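Local structure of ferulic acid esterase, AmCE1/Fae1A (Anaeromyces mucronatus, 5CXX) at residues P181-E189 / H196-F205; D70-T78 / W255-Y263. The protein probably hydrolyses feruloyl esters to release ferulic acid, acting as a family CE1 esterase of the alpha/beta-hydrolase fold. All coordinates share one frame; numbering follows the deposited sequence.

Overall arrangement
Both contacts belong to one alpha/beta-hydrolase domain, built on a mixed eight-stranded sheet. Interaction 2 spans the longer stretch of chain: residues 70-78, which follow strand 58-62 and begin helix 77-87, meet the start of helix 255-266, 177 residues later. Interaction 1 falls between them in sequence, joining 181-189 to 196-205 in the excursion between strands 175-179 and 213-219. The contact centres lie 25 Å apart, with nearest atoms about 9 Å from each other and no touch. Interaction 1 holds the aromatic end of ferulic acid; interaction 2 lies deeper. Pro183 of the first and Ile258 of the second both come near, without touching, Ser156, His253 and Asp222, whose geometry is consistent with a catalytic triad.

Interaction 1. Residues P181-E189 / H196-F205; sequences PAPGITPGE and HEGLISEDEF. With FER (3-(4-hydroxy-3-methoxyphenyl)-2-propenoic acid), chain D.
The His196 ring carries Pro183 CB over one face, 4.2 Å from its centroid, while the phenol oxygen O4 and methoxy carbon C10 of ferulic acid lie at its edge. His196 NE2 donates to both the phenol and the methoxy oxygen, at 2.9 Å to FER O4 and 3.0 Å to FER O3, a bent fork (135° and 149°) that grips the guaiacyl end. Pro183 CG touches O4 as well, so the proline bridges histidine and ligand. The second flat group, Phe205, has CG opposite its backbone N (chi1 -170°), which brings the ring across Ile185 at about a right angle, with Ile185 CG2 over the centre of one face, 4.1 Å from the centroid.

Backbone bonds tie 181-189 to 196-205. Gly188 and His196 form an antiparallel hydrogen-bonded pair, their mutual N-H...O bonds nearly straight. Farther on, Ile200 N meets Ile185 O at 3.1 Å, and Leu199 N reaches Gly184 O. Gly198 packs its CA so closely on Thr186 and Pro187 that a side chain would clash. One water joins Gly184 O to Gly198 N; another links Thr186 OG1, Pro187 O and Glu202 OE2.

Asp190 and the backbone N of Leu65 and Met157 also hydrogen-bond the ligand; through His196 and Asp190 the hairpin of strands 188-190 and 194-196 lines the pocket. Ile185 and Leu199 rest on helix 157-168 and Thr186 on helix 228-238.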
# COMPACT_ATOMS: atom_id res chain seq x y z
N PRO A 181 -8.95 3.66 1.53
CA PRO A 181 -8.80 4.05 0.11
C PRO A 181 -9.74 5.18 -0.36
O PRO A 181 -10.90 5.31 0.04
CB PRO A 181 -9.12 2.73 -0.64
CG PRO A 181 -10.08 1.96 0.29
CD PRO A 181 -9.38 2.25 1.66
N ALA A 182 -9.16 6.03 -1.21
CA ALA A 182 -9.83 7.20 -1.76
C ALA A 182 -10.92 6.83 -2.78
O ALA A 182 -10.84 5.76 -3.41
CB ALA A 182 -8.72 8.11 -2.42
N PRO A 183 -11.86 7.76 -3.02
CA PRO A 183 -12.86 7.55 -4.08
C PRO A 183 -12.23 7.48 -5.45
O PRO A 183 -11.13 8.00 -5.69
CB PRO A 183 -13.76 8.78 -4.00
CG PRO A 183 -12.89 9.86 -3.27
CD PRO A 183 -12.03 9.06 -2.33
N GLY A 184 -12.98 6.86 -6.38
CA GLY A 184 -12.70 6.95 -7.80
C GLY A 184 -12.07 5.73 -8.45
O GLY A 184 -11.76 5.78 -9.68
N ILE A 185 -11.87 4.64 -7.70
CA ILE A 185 -11.48 3.41 -8.42
C ILE A 185 -12.60 3.13 -9.43
O ILE A 185 -12.35 2.80 -10.60
CB ILE A 185 -11.32 2.20 -7.51
CG1 ILE A 185 -10.15 2.47 -6.56
CG2 ILE A 185 -11.06 0.90 -8.35
CD1 ILE A 185 -10.06 1.37 -5.49
N THR A 186 -13.82 3.22 -8.93
CA THR A 186 -15.05 2.99 -9.73
C THR A 186 -15.83 4.34 -9.70
O THR A 186 -15.42 5.29 -9.00
CB THR A 186 -15.87 1.86 -9.10
OG1 THR A 186 -15.93 2.11 -7.70
CG2 THR A 186 -15.14 0.48 -9.30
N PRO A 187 -16.90 4.48 -10.48
CA PRO A 187 -17.56 5.79 -10.53
C PRO A 187 -18.11 6.22 -9.19
O PRO A 187 -18.68 5.41 -8.41
CB PRO A 187 -18.70 5.58 -11.53
CG PRO A 187 -18.22 4.43 -12.43
CD PRO A 187 -17.52 3.53 -11.44
N GLY A 188 -18.03 7.53 -8.95
CA GLY A 188 -18.54 8.04 -7.67
C GLY A 188 -18.56 9.55 -7.67
O GLY A 188 -18.24 10.17 -8.67
N GLU A 189 -19.04 10.14 -6.57
CA GLU A 189 -19.18 11.60 -6.48
C GLU A 189 -18.85 12.00 -5.05
O GLU A 189 -19.26 11.32 -4.12
CB GLU A 189 -20.62 12.07 -6.86
CG GLU A 189 -20.81 13.53 -6.57
CD GLU A 189 -20.77 14.40 -7.80
OE1 GLU A 189 -20.66 13.83 -8.92
OE2 GLU A 189 -20.88 15.65 -7.66
N HIS A 196 -16.33 11.59 -10.07
CA HIS A 196 -15.19 10.75 -10.36
C HIS A 196 -15.64 9.76 -11.44
O HIS A 196 -16.54 8.98 -11.16
CB HIS A 196 -14.74 9.98 -9.14
CG HIS A 196 -14.22 10.85 -8.04
ND1 HIS A 196 -14.99 11.78 -7.38
CD2 HIS A 196 -12.98 10.94 -7.51
CE1 HIS A 196 -14.26 12.40 -6.47
NE2 HIS A 196 -13.04 11.90 -6.52
N GLU A 197 -15.09 9.81 -12.65
CA GLU A 197 -15.58 8.92 -13.70
C GLU A 197 -15.34 7.44 -13.43
O GLU A 197 -16.12 6.59 -13.94
CB GLU A 197 -14.97 9.30 -15.03
CG GLU A 197 -15.41 10.70 -15.43
CD GLU A 197 -16.89 10.78 -15.85
OE1 GLU A 197 -17.57 9.73 -15.99
OE2 GLU A 197 -17.40 11.92 -15.93
N GLY A 198 -14.31 7.15 -12.62
CA GLY A 198 -13.94 5.78 -12.30
C GLY A 198 -12.82 5.31 -13.24
O GLY A 198 -12.89 5.51 -14.47
N LEU A 199 -11.80 4.66 -12.67
CA LEU A 199 -10.84 4.01 -13.51
C LEU A 199 -11.41 2.83 -14.27
O LEU A 199 -10.99 2.54 -15.40
CB LEU A 199 -9.68 3.54 -12.64
CG LEU A 199 -8.90 4.68 -11.93
CD1 LEU A 199 -7.87 4.15 -10.90
CD2 LEU A 199 -8.19 5.59 -12.92
N ILE A 200 -12.36 2.15 -13.63
CA ILE A 200 -12.99 0.96 -14.17
C ILE A 200 -14.46 1.01 -13.76
O ILE A 200 -14.80 1.75 -12.83
CB ILE A 200 -12.34 -0.35 -13.66
CG1 ILE A 200 -12.28 -0.35 -12.14
CG2 ILE A 200 -10.91 -0.44 -14.30
CD1 ILE A 200 -11.68 -1.64 -11.51
N SER A 201 -15.30 0.18 -14.37
CA SER A 201 -16.65 0.04 -13.86
C SER A 201 -16.67 -0.84 -12.59
O SER A 201 -15.73 -1.59 -12.32
CB SER A 201 -17.55 -0.58 -14.92
OG SER A 201 -17.16 -1.95 -15.12
N GLU A 202 -17.77 -0.82 -11.86
CA GLU A 202 -17.88 -1.71 -10.72
C GLU A 202 -17.75 -3.20 -11.11
O GLU A 202 -17.05 -3.94 -10.46
CB GLU A 202 -19.24 -1.44 -10.03
CG GLU A 202 -19.24 -0.04 -9.38
CD GLU A 202 -20.50 0.26 -8.59
OE1 GLU A 202 -21.49 -0.50 -8.74
OE2 GLU A 202 -20.53 1.27 -7.84
N ASP A 203 -18.41 -3.62 -12.20
CA ASP A 203 -18.32 -5.04 -12.62
C ASP A 203 -16.92 -5.44 -13.00
O ASP A 203 -16.58 -6.64 -12.95
CB ASP A 203 -19.29 -5.31 -13.79
CG ASP A 203 -20.69 -5.52 -13.31
OD1 ASP A 203 -20.91 -5.79 -12.11
OD2 ASP A 203 -21.59 -5.40 -14.15
N GLU A 204 -16.09 -4.46 -13.37
CA GLU A 204 -14.69 -4.72 -13.75
C GLU A 204 -13.77 -4.78 -12.55
O GLU A 204 -12.57 -5.10 -12.73
CB GLU A 204 -14.19 -3.65 -14.71
CG GLU A 204 -14.80 -3.85 -16.10
CD GLU A 204 -14.78 -2.58 -16.97
OE1 GLU A 204 -14.20 -1.53 -16.57
OE2 GLU A 204 -15.39 -2.65 -18.05
N PHE A 205 -14.28 -4.48 -11.35
CA PHE A 205 -13.39 -4.41 -10.16
C PHE A 205 -13.27 -5.84 -9.61
O PHE A 205 -14.00 -6.26 -8.69
CB PHE A 205 -13.97 -3.44 -9.14
CG PHE A 205 -13.05 -3.10 -7.99
CD1 PHE A 205 -11.73 -3.50 -7.97
CD2 PHE A 205 -13.56 -2.32 -6.97
CE1 PHE A 205 -10.91 -3.10 -6.87
CE2 PHE A 205 -12.75 -1.91 -5.89
CZ PHE A 205 -11.42 -2.35 -5.84
C4 FER D . -11.00 12.75 -3.28
C5 FER D . -10.86 12.96 -1.88
C6 FER D . -9.73 12.55 -1.25
C3 FER D . -10.00 12.04 -3.96
C2 FER D . -8.84 11.63 -3.35
C1 FER D . -8.71 11.87 -1.99
C10 FER D . -9.35 10.96 -5.89
C7 FER D . -7.44 11.44 -1.34
C8 FER D . -7.02 11.88 -0.14
C9 FER D . -5.69 11.35 0.40
O1 FER D . -4.96 10.54 -0.25
O2 FER D . -5.30 11.77 1.52
O4 FER D . -12.09 13.12 -4.02
O3 FER D . -10.27 11.87 -5.29
O HOH W 1 -12.07 8.03 -11.29
O HOH W 2 -18.46 2.98 -7.37

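Interaction 2. Residues D70-T78 / W255-Y263; sequences DSMLEDDST and WNAISAGFY
With chi1 at 170°, Asp75 turns CG away from its backbone N, and chi2 of -92° lays the carboxylate within 22° of the Trp255 indole plane. Trp255 has CG anti to its carbonyl carbon, swinging the indole out from the first turn of helix 255-266 and against the Asp75 methylene. Asp75 CB sits over the centre of the ring face, 3.3 Å from the centroid of the six-membered ring, a close CH-pi contact. Ile258 CD1 covers the opposite face.

Ser71 O lies in the ring plane, at the edge, and Met72 curls its bent chain so that CE touches Trp255 CH2 at 3.8 Å and Ile258 CG2 at 4.0 Å. The sulfur makes an oblique Met-aromatic contact. Farther along the helix, Ser259 CB packs against Ser77 CB, and the Phe262 ring turns its edge to Thr78 O, 3.5 Å from CE2. An alanine in place of Trp255 is likely to open a gap between Asp75 and Ile258 and cost the Met72 methyl its contact with the indole.

No hydrogen bond crosses the contact. Most polar groups find partners within their segment or beyond, but Thr78 O is buried without a hydrogen-bond partner. Asp75 OD1 accepts from Ser77 N at 2.8 Å and Ser77 OG at 2.7 Å, capping helix 77-87, while OD2 forms a salt bridge with Arg15. Thr78 OG1 donates to Met72 O. With its carboxylate thus held, Asp75 presents a methylene to the indole, and cohesion between the start of helix 255-266 and the loop leading into helix 77-87 rests on apolar and aromatic contact.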
# COMPACT_ATOMS: atom_id res chain seq x y z
N ASP A 70 8.84 10.10 1.99
CA ASP A 70 9.11 10.00 3.43
C ASP A 70 7.86 9.98 4.30
O ASP A 70 7.95 9.83 5.54
CB ASP A 70 10.03 11.15 3.92
CG ASP A 70 11.38 11.13 3.30
OD1 ASP A 70 11.82 10.11 2.76
OD2 ASP A 70 12.09 12.19 3.40
N SER A 71 6.67 10.20 3.68
CA SER A 71 5.51 10.46 4.49
C SER A 71 5.09 9.27 5.36
O SER A 71 4.65 9.50 6.49
CB SER A 71 4.33 10.87 3.55
OG SER A 71 4.70 12.09 2.91
N MET A 72 5.29 8.04 4.89
CA MET A 72 4.87 6.91 5.74
C MET A 72 5.88 6.65 6.87
O MET A 72 5.62 5.79 7.70
CB MET A 72 4.65 5.65 4.87
CG MET A 72 3.49 5.85 3.83
SD MET A 72 1.98 6.62 4.45
CE MET A 72 1.37 5.36 5.51
N LEU A 73 6.95 7.47 6.94
CA LEU A 73 7.90 7.33 8.07
C LEU A 73 7.60 8.32 9.17
O LEU A 73 8.31 8.35 10.20
CB LEU A 73 9.36 7.51 7.61
CG LEU A 73 9.84 6.43 6.61
CD1 LEU A 73 11.15 6.91 5.98
CD2 LEU A 73 9.98 5.03 7.33
N GLU A 74 6.58 9.17 8.98
CA GLU A 74 6.29 10.17 9.99
C GLU A 74 5.65 9.66 11.26
O GLU A 74 5.52 10.43 12.23
CB GLU A 74 5.39 11.29 9.41
CG GLU A 74 6.12 12.18 8.39
CD GLU A 74 7.31 12.96 8.95
OE1 GLU A 74 7.50 13.12 10.19
OE2 GLU A 74 8.08 13.49 8.11
N ASP A 75 5.26 8.37 11.30
CA ASP A 75 4.84 7.69 12.52
C ASP A 75 5.65 6.39 12.54
O ASP A 75 5.87 5.80 11.47
CB ASP A 75 3.31 7.38 12.47
CG ASP A 75 2.86 6.48 13.59
OD1 ASP A 75 2.84 5.26 13.37
OD2 ASP A 75 2.47 6.99 14.65
N ASP A 76 6.04 5.93 13.71
CA ASP A 76 6.94 4.75 13.78
C ASP A 76 6.24 3.42 13.44
O ASP A 76 6.92 2.39 13.40
CB ASP A 76 7.56 4.66 15.19
CG ASP A 76 8.75 5.56 15.36
OD1 ASP A 76 9.16 6.25 14.38
OD2 ASP A 76 9.33 5.58 16.47
N SER A 77 4.91 3.40 13.18
CA SER A 77 4.28 2.12 12.88
C SER A 77 4.90 1.43 11.67
O SER A 77 4.95 0.22 11.66
CB SER A 77 2.76 2.28 12.64
OG SER A 77 2.54 3.25 11.62
N THR A 78 5.34 2.18 10.66
CA THR A 78 5.80 1.52 9.43
C THR A 78 7.03 0.68 9.71
O THR A 78 7.15 -0.48 9.25
CB THR A 78 6.10 2.60 8.35
OG1 THR A 78 4.85 3.28 8.08
CG2 THR A 78 6.66 2.02 7.02
N TRP A 255 -3.45 7.99 11.90
CA TRP A 255 -2.49 6.90 12.07
C TRP A 255 -3.08 5.75 12.86
O TRP A 255 -2.51 4.65 12.84
CB TRP A 255 -1.23 7.44 12.76
CG TRP A 255 -0.33 8.12 11.77
CD1 TRP A 255 -0.07 9.49 11.66
CD2 TRP A 255 0.52 7.47 10.81
NE1 TRP A 255 0.83 9.71 10.65
CE2 TRP A 255 1.22 8.50 10.13
CE3 TRP A 255 0.76 6.12 10.47
CZ2 TRP A 255 2.16 8.23 9.13
CZ3 TRP A 255 1.70 5.86 9.44
CH2 TRP A 255 2.38 6.92 8.80
N ASN A 256 -4.20 5.98 13.59
CA ASN A 256 -4.91 4.81 14.16
C ASN A 256 -5.46 3.91 13.06
O ASN A 256 -5.31 2.68 13.16
CB ASN A 256 -6.00 5.29 15.15
CG ASN A 256 -5.42 5.86 16.46
OD1 ASN A 256 -4.34 5.42 16.89
ND2 ASN A 256 -6.11 6.84 17.09
N ALA A 257 -6.08 4.50 12.03
CA ALA A 257 -6.63 3.68 10.93
C ALA A 257 -5.49 3.03 10.13
O ALA A 257 -5.58 1.85 9.76
CB ALA A 257 -7.51 4.50 10.04
N ILE A 258 -4.41 3.78 9.91
CA ILE A 258 -3.29 3.24 9.16
C ILE A 258 -2.63 2.11 9.92
O ILE A 258 -2.43 1.04 9.34
CB ILE A 258 -2.23 4.32 8.87
CG1 ILE A 258 -2.83 5.40 7.94
CG2 ILE A 258 -0.96 3.66 8.23
CD1 ILE A 258 -1.98 6.66 7.89
N SER A 259 -2.30 2.35 11.20
CA SER A 259 -1.54 1.30 11.94
C SER A 259 -2.40 0.05 12.10
O SER A 259 -1.87 -1.08 11.99
CB SER A 259 -1.03 1.79 13.30
OG SER A 259 -2.11 2.16 14.12
N ALA A 260 -3.73 0.21 12.29
CA ALA A 260 -4.56 -1.00 12.39
C ALA A 260 -4.50 -1.80 11.08
O ALA A 260 -4.43 -3.06 11.09
CB ALA A 260 -6.03 -0.65 12.72
N GLY A 261 -4.53 -1.09 9.95
CA GLY A 261 -4.50 -1.77 8.67
C GLY A 261 -3.17 -2.51 8.46
O GLY A 261 -3.13 -3.66 8.11
N PHE A 262 -2.07 -1.78 8.68
CA PHE A 262 -0.75 -2.39 8.43
C PHE A 262 -0.45 -3.55 9.36
O PHE A 262 0.13 -4.59 8.98
CB PHE A 262 0.31 -1.30 8.58
CG PHE A 262 1.64 -1.63 7.93
CD1 PHE A 262 1.71 -2.00 6.57
CD2 PHE A 262 2.82 -1.46 8.66
CE1 PHE A 262 2.95 -2.27 5.96
CE2 PHE A 262 4.06 -1.71 8.05
CZ PHE A 262 4.12 -2.10 6.71
N TYR A 263 -0.85 -3.40 10.63
CA TYR A 263 -0.69 -4.48 11.62
C TYR A 263 -1.42 -5.76 11.18
O TYR A 263 -0.83 -6.86 11.22
CB TYR A 263 -1.26 -3.98 12.96
CG TYR A 263 -1.35 -5.02 14.07
CD1 TYR A 263 -0.21 -5.57 14.66
CD2 TYR A 263 -2.62 -5.43 14.55
CE1 TYR A 263 -0.28 -6.47 15.70
CE2 TYR A 263 -2.70 -6.36 15.62
CZ TYR A 263 -1.52 -6.87 16.17
OH TYR A 263 -1.61 -7.76 17.22